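Local coordinates for beta-phenylalanine aminotransferase (Variovorax paradoxus, PDB 4AO9), which probably catalyses the pyridoxal-5'-phosphate-dependent transfer of the amino group of beta-phenylalanine to a keto acid acceptor, as a class-III aminotransferase, at residues L71-A74 with A80-D83. Residues are numbered along the deposited sequence; the frame is centred on the assembly and turned at random.
Sequences LTIA and ALWD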
loop_
_atom_site.group_PDB
_atom_site.type_symbol
_atom_site.label_atom_id
_atom_site.label_comp_id
_atom_site.label_asym_id
_atom_site.label_seq_id
_atom_site.Cartn_x
_atom_site.Cartn_y
_atom_site.Cartn_z
ATOM N N LEU A 71 -19.733 14.037 -5.573
ATOM C CA LEU A 71 -20.409 14.115 -4.283
ATOM C C LEU A 71 -19.459 13.726 -3.160
ATOM O O LEU A 71 -18.656 12.792 -3.299
ATOM C CB LEU A 71 -21.615 13.177 -4.239
ATOM C CG LEU A 71 -22.773 13.412 -5.212
ATOM C CD1 LEU A 71 -23.776 12.262 -5.145
ATOM C CD2 LEU A 71 -23.460 14.717 -4.892
ATOM N N THR A 72 -19.537 14.465 -2.059
ATOM C CA THR A 72 -18.955 14.013 -0.803
ATOM C C THR A 72 -19.931 13.077 -0.107
ATOM O O THR A 72 -21.118 13.387 0.024
ATOM C CB THR A 72 -18.607 15.204 0.099
ATOM O OG1 THR A 72 -17.491 15.888 -0.465
ATOM C CG2 THR A 72 -18.235 14.752 1.510
ATOM N N ILE A 73 -19.419 11.930 0.329
ATOM C CA ILE A 73 -20.213 10.948 1.055
ATOM C C ILE A 73 -20.005 11.166 2.554
ATOM O O ILE A 73 -18.871 11.123 3.036
ATOM C CB ILE A 73 -19.860 9.493 0.618
ATOM C CG1 ILE A 73 -20.081 9.298 -0.896
ATOM C CG2 ILE A 73 -20.633 8.458 1.436
ATOM C CD1 ILE A 73 -21.483 9.669 -1.407
ATOM N N ALA A 74 -21.102 11.422 3.263
ATOM C CA ALA A 74 -21.061 11.785 4.684
ATOM C C ALA A 74 -21.194 10.601 5.632
ATOM O O ALA A 74 -20.655 10.623 6.735
ATOM C CB ALA A 74 -22.154 12.803 4.986
ATOM N N ALA A 80 -26.582 1.372 2.352
ATOM C CA ALA A 80 -27.030 2.751 2.125
ATOM C C ALA A 80 -25.901 3.760 2.323
ATOM O O ALA A 80 -25.031 3.582 3.194
ATOM C CB ALA A 80 -28.201 3.091 3.040
ATOM N N LEU A 81 -25.906 4.798 1.488
ATOM C CA LEU A 81 -24.973 5.920 1.605
ATOM C C LEU A 81 -25.738 7.234 1.606
ATOM O O LEU A 81 -26.751 7.369 0.914
ATOM C CB LEU A 81 -23.951 5.920 0.449
ATOM C CG LEU A 81 -22.923 4.783 0.434
ATOM C CD1 LEU A 81 -22.192 4.732 -0.898
ATOM C CD2 LEU A 81 -21.928 4.925 1.580
ATOM N N TRP A 82 -25.244 8.197 2.377
ATOM C CA TRP A 82 -25.792 9.554 2.385
ATOM C C TRP A 82 -24.708 10.526 1.958
ATOM O O TRP A 82 -23.580 10.463 2.452
ATOM C CB TRP A 82 -26.259 9.961 3.779
ATOM C CG TRP A 82 -27.491 9.280 4.284
ATOM C CD1 TRP A 82 -28.761 9.799 4.316
ATOM C CD2 TRP A 82 -27.577 7.975 4.871
ATOM N NE1 TRP A 82 -29.629 8.889 4.871
ATOM C CE2 TRP A 82 -28.932 7.760 5.216
ATOM C CE3 TRP A 82 -26.645 6.954 5.120
ATOM C CZ2 TRP A 82 -29.375 6.570 5.811
ATOM C CZ3 TRP A 82 -27.082 5.773 5.712
ATOM C CH2 TRP A 82 -28.441 5.592 6.053
ATOM N N ASP A 83 -25.049 11.431 1.051
ATOM C CA ASP A 83 -24.116 12.498 0.687
ATOM C C ASP A 83 -24.170 13.704 1.645
ATOM O O ASP A 83 -24.972 13.737 2.589
ATOM C CB ASP A 83 -24.274 12.900 -0.795
ATOM C CG ASP A 83 -25.610 13.560 -1.105
ATOM O OD1 ASP A 83 -26.245 14.126 -0.181
ATOM O OD2 ASP A 83 -26.015 13.549 -2.285
#
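Ile-73 and Asp-83 form an antiparallel, non-hydrogen-bonded pair in the beta hairpin of strands 72-77 and 80-83, with their CA atoms 4.2 Å apart. The N-to-C directions of these short strand segments make an angle of 116°, so the pair is strongly twisted away from antiparallel, and the two side chains diverge. Next to this pair, Ala-74 N donates a backbone hydrogen bond to Trp-82 O over 2.8 Å, with an N-H...O angle of 151°. Thr-72 O faces the other strand at Asp-83, where a CA-H...O contact of 3.2 Å to Asp-83 CA accompanies an approach of 3.3 Å to Asp-83 CB.

The apolar contact is made by branch methyls: with CG2 anti to the backbone N, Ile-73 turns that methyl onto Leu-81 CD2, 3.8 Å away, the side chains crossing at about a right angle. Leu-122 of the second subunit packs on both residues. The Leu-71 methyls border the Asp-83 carboxylate, CD2 standing 3.8 Å from Asp-83 OD2. OD2 of the buried Asp-83 is gripped by two hydrogen bonds, with His-87 ND1 and Tyr-89 OH, which should restrict rotation of the carboxylate. Thr-72 and Ile-73 also pair in parallel with a strand of the second subunit, making this a beta hairpin whose outer strand carries the sheet across a dimer interface.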